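Local structure of 24-sterol C-methyltransferase (Haloferax volcanii, 6F5Z) at residues Pro119-Thr122 and Leu123-Ala127; Ser164-Glu167 and Tyr168-Phe172. The protein is a putative class I methyltransferase that pairs with the activator Trm112 and holds S-adenosyl-L-homocysteine in its Rossmann-like fold, its substrate not firmly known. All blocks are in the same frame, centred on the assembly; numbering follows the deposited sequence.

Contact 1 of 2, residues Pro119-Thr122 and Leu123-Ala127; sequences PHHT and LEEIA
The imidazole of His121 is met from two directions by the glutamates three and four positions further along helix 119-129. Over one face sits Glu125 CG, 4.1 Å from the ring centroid and 28° off the ring normal, a CH-pi contact whose shortest approach is to NE2. At the edge, near the ring plane, Glu124 OE1 lies 3.6 Å from His121 ND1, and the carboxylate stands almost perpendicular to the ring, the two planes 86° apart. The Glu125 carboxylate, by contrast, lies nearly parallel to the imidazole. His121 reaches this place because its CG is anti to the backbone N (chi1 -179°), which swings the ring along the helix toward the following turn. Glu125 CG, beside its own backbone N, lies over the ring, and the bend beyond it turns the carboxylate toward its own partners: OE2 forms a salt bridge with Arg128 and OE1 accepts from Leu97 N. With an alanine at His121, Glu125 CG would probably lose its flat partner and the Glu124 carboxylate its neighbour at ND1, leaving the Glu124 carboxylate freer to turn.

On another side of the helix, Thr122 CG2 lies 3.9 Å from Ile126 CD1, while Thr122 OG1 is hydrogen-bonded to Phe94 O. Leu123 CG rests 3.5 Å from Pro119 O. Four i to i+4 backbone bonds run beneath, of which Glu125 N to His121 O is 2.9 Å long. Leu123 and Ile126 also touch Phe136 of strand 134-140, so this face packs the helix on the central sheet of the methyltransferase domain. The chemistry thus divides: apolar branches face the sheet, whereas the buried carboxylate of Glu125 has both oxygens satisfied, and the nearby arginine would probably favour its ionised form.

Contact 2 of 2, residues Ser164-Glu167 and Tyr168-Phe172; sequences SHAE and YREAF
A capping box opens helix 165-174, with Ser164 as its N-cap and Glu167 closing it. Glu167 N donates to Ser164 OG over 3.0 Å, and Ser164 N returns a bond of 2.8 Å to Glu167 OE1, nearly straight at 162° and using the anti lone pair of that oxygen. The Glu167 chain, extended beyond CG, reaches back to the cap because CG lies anti to the carbonyl carbon (chi1 -77°), beside its own backbone N. From the cap the first helical turn follows directly: Tyr168 N bonds to Ser164 O, and the same carbonyl oxygen sits at the ring edge, 3.4 Å from Tyr168 CD2.

The helix covers strands 134-140 and 218-224 of the Rossmann-like methyltransferase sheet; Tyr168 touches Cys138, Val140, Leu219 and Thr221, and Trp163 meets its ring edge-to-face. Away from the tyrosine, Arg169 bends at chi3 (-54°) and brings its guanidinium back over the preceding turn, with Ala166 CA 3.4 Å from the guanidinium plane, over one face and offset toward the rim. NH1 also comes within 3.9 Å of His165 CB. The polar end is held from outside, NH1 by Gln182 OE1 and NE by a salt bridge to Glu37 of the second subunit. Beside it, the extended Glu170 chain passes close to the Ala166 carbonyl oxygen, CG 3.2 Å from Ala166 O, and its carboxylate stands nearly perpendicular to that of Glu167.

Contacts 1 and 2 are successive helical segments along the chain, their centres about 13 Å apart, and they meet mainly through apolar side chains. Leu123 is the joint from contact 1: its CD1 lies 3.6 Å from Ala171 CB and its CD2 3.7 Å from Phe172 CE1. His120 NE2 adds a further approach of 3.7 Å to Ala171 CB. Both helices also pack on strand 134-140, where Phe136 touches Leu123 and Ile126 and meets the Phe172 ring. Contact 1 is nearer the bound S-adenosyl-L-homocysteine, about 7 Å from the Thr122 side chain, compared with about 12 Å from that of Tyr168 in contact 2.

Contact 1 of 2, residues Pro119-Thr122 and Leu123-Ala127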
# COMPACT_ATOMS: atom_id res chain seq x y z
N PRO B 119 -16.96 8.60 -12.71
CA PRO B 119 -15.81 8.12 -11.93
C PRO B 119 -14.90 7.15 -12.66
O PRO B 119 -13.67 7.16 -12.46
CB PRO B 119 -16.46 7.50 -10.68
CG PRO B 119 -17.89 7.19 -11.11
CD PRO B 119 -18.23 8.36 -12.01
N HIS B 120 -15.47 6.27 -13.51
CA HIS B 120 -14.63 5.35 -14.27
C HIS B 120 -13.71 6.15 -15.23
O HIS B 120 -12.52 5.82 -15.35
CB HIS B 120 -15.52 4.35 -15.02
CG HIS B 120 -16.10 3.31 -14.09
ND1 HIS B 120 -17.45 3.25 -13.79
CD2 HIS B 120 -15.46 2.31 -13.44
CE1 HIS B 120 -17.59 2.20 -12.98
NE2 HIS B 120 -16.40 1.62 -12.74
N HIS B 121 -14.23 7.21 -15.87
CA HIS B 121 -13.40 8.03 -16.77
C HIS B 121 -12.34 8.80 -15.97
O HIS B 121 -11.20 8.91 -16.40
CB HIS B 121 -14.24 8.97 -17.63
CG HIS B 121 -13.42 9.80 -18.57
ND1 HIS B 121 -12.63 9.23 -19.56
CD2 HIS B 121 -13.21 11.14 -18.57
CE1 HIS B 121 -12.02 10.24 -20.16
NE2 HIS B 121 -12.33 11.40 -19.59
N THR B 122 -12.71 9.26 -14.77
CA THR B 122 -11.70 9.94 -13.92
C THR B 122 -10.56 8.96 -13.61
O THR B 122 -9.40 9.36 -13.65
CB THR B 122 -12.36 10.51 -12.67
OG1 THR B 122 -13.26 11.56 -13.09
CG2 THR B 122 -11.33 11.09 -11.69
N LEU B 123 -10.87 7.68 -13.28
CA LEU B 123 -9.79 6.73 -13.02
C LEU B 123 -8.88 6.52 -14.23
O LEU B 123 -7.68 6.38 -14.10
CB LEU B 123 -10.35 5.39 -12.55
CG LEU B 123 -10.98 5.42 -11.17
CD1 LEU B 123 -11.79 4.16 -10.90
CD2 LEU B 123 -9.92 5.64 -10.06
N GLU B 124 -9.46 6.48 -15.44
CA GLU B 124 -8.68 6.35 -16.67
C GLU B 124 -7.79 7.59 -16.87
O GLU B 124 -6.62 7.45 -17.26
CB GLU B 124 -9.63 6.19 -17.87
CG GLU B 124 -10.35 4.84 -17.84
CD GLU B 124 -11.63 4.78 -18.66
OE1 GLU B 124 -11.92 5.75 -19.41
OE2 GLU B 124 -12.39 3.81 -18.49
N GLU B 125 -8.32 8.79 -16.53
CA GLU B 125 -7.55 10.04 -16.61
C GLU B 125 -6.38 10.03 -15.62
O GLU B 125 -5.29 10.52 -15.93
CB GLU B 125 -8.45 11.22 -16.33
CG GLU B 125 -9.24 11.70 -17.54
CD GLU B 125 -8.32 12.31 -18.58
OE1 GLU B 125 -7.95 13.50 -18.42
OE2 GLU B 125 -7.95 11.59 -19.53
N ILE B 126 -6.61 9.47 -14.43
CA ILE B 126 -5.53 9.37 -13.42
C ILE B 126 -4.45 8.40 -13.91
O ILE B 126 -3.25 8.69 -13.84
CB ILE B 126 -6.14 8.95 -12.06
CG1 ILE B 126 -6.96 10.12 -11.48
CG2 ILE B 126 -5.06 8.53 -11.07
CD1 ILE B 126 -7.88 9.74 -10.34
N ALA B 127 -4.87 7.24 -14.45
CA ALA B 127 -3.89 6.30 -14.98
C ALA B 127 -3.11 6.94 -16.14
O ALA B 127 -1.93 6.68 -16.29
CB ALA B 127 -4.61 5.04 -15.48

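Contact 2 of 2, residues Ser164-Glu167 and Tyr168-Phe172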
# COMPACT_ATOMS: atom_id res chain seq x y z
N SER B 164 -18.79 0.02 -2.98
CA SER B 164 -18.25 -0.79 -1.87
C SER B 164 -16.70 -0.88 -1.96
O SER B 164 -16.12 -0.51 -2.98
CB SER B 164 -18.79 -2.21 -1.94
OG SER B 164 -18.34 -2.76 -3.16
N HIS B 165 -16.06 -1.46 -0.95
CA HIS B 165 -14.61 -1.68 -1.02
C HIS B 165 -14.31 -2.49 -2.32
O HIS B 165 -13.40 -2.15 -3.08
CB HIS B 165 -14.14 -2.53 0.17
CG HIS B 165 -14.07 -1.83 1.48
ND1 HIS B 165 -13.05 -2.12 2.39
CD2 HIS B 165 -14.84 -0.85 2.00
CE1 HIS B 165 -13.28 -1.36 3.46
NE2 HIS B 165 -14.36 -0.60 3.29
N ALA B 166 -15.09 -3.57 -2.56
CA ALA B 166 -14.86 -4.40 -3.76
C ALA B 166 -15.05 -3.63 -5.06
O ALA B 166 -14.28 -3.78 -6.01
CB ALA B 166 -15.75 -5.64 -3.73
N GLU B 167 -16.07 -2.77 -5.10
CA GLU B 167 -16.29 -1.98 -6.31
C GLU B 167 -15.15 -1.01 -6.61
O GLU B 167 -14.82 -0.76 -7.78
CB GLU B 167 -17.62 -1.23 -6.24
CG GLU B 167 -18.79 -2.18 -6.51
CD GLU B 167 -20.16 -1.62 -6.16
OE1 GLU B 167 -20.27 -0.84 -5.19
OE2 GLU B 167 -21.13 -2.02 -6.84
N TYR B 168 -14.52 -0.44 -5.55
CA TYR B 168 -13.36 0.44 -5.77
C TYR B 168 -12.21 -0.41 -6.34
O TYR B 168 -11.57 0.02 -7.29
CB TYR B 168 -12.88 1.06 -4.44
CG TYR B 168 -13.53 2.40 -4.19
CD1 TYR B 168 -12.99 3.56 -4.75
CD2 TYR B 168 -14.69 2.52 -3.43
CE1 TYR B 168 -13.61 4.80 -4.58
CE2 TYR B 168 -15.29 3.77 -3.22
CZ TYR B 168 -14.77 4.90 -3.83
OH TYR B 168 -15.38 6.11 -3.69
N ARG B 169 -11.99 -1.63 -5.83
CA ARG B 169 -10.88 -2.45 -6.37
C ARG B 169 -11.16 -2.81 -7.84
O ARG B 169 -10.25 -2.72 -8.68
CB ARG B 169 -10.67 -3.72 -5.54
CG ARG B 169 -10.36 -3.44 -4.07
CD ARG B 169 -9.76 -4.64 -3.31
NE ARG B 169 -10.57 -5.85 -3.42
CZ ARG B 169 -11.61 -6.12 -2.63
NH1 ARG B 169 -12.03 -5.23 -1.73
NH2 ARG B 169 -12.27 -7.27 -2.76
N GLU B 170 -12.41 -3.22 -8.13
CA GLU B 170 -12.77 -3.59 -9.48
C GLU B 170 -12.64 -2.41 -10.43
O GLU B 170 -12.12 -2.57 -11.53
CB GLU B 170 -14.22 -4.13 -9.51
CG GLU B 170 -14.41 -5.43 -8.73
CD GLU B 170 -15.83 -5.78 -8.30
OE1 GLU B 170 -16.78 -5.07 -8.69
OE2 GLU B 170 -15.99 -6.77 -7.55
N ALA B 171 -13.09 -1.21 -10.00
CA ALA B 171 -13.02 -0.03 -10.89
C ALA B 171 -11.55 0.33 -11.14
O ALA B 171 -11.22 0.76 -12.25
CB ALA B 171 -13.72 1.15 -10.23
N PHE B 172 -10.68 0.24 -10.12
CA PHE B 172 -9.27 0.56 -10.34
C PHE B 172 -8.69 -0.38 -11.39
O PHE B 172 -8.07 0.08 -12.33
CB PHE B 172 -8.49 0.38 -9.04
CG PHE B 172 -8.42 1.60 -8.15
CD1 PHE B 172 -9.54 2.40 -7.95
CD2 PHE B 172 -7.26 1.89 -7.45
CE1 PHE B 172 -9.49 3.51 -7.07
CE2 PHE B 172 -7.20 3.02 -6.62
CZ PHE B 172 -8.31 3.80 -6.42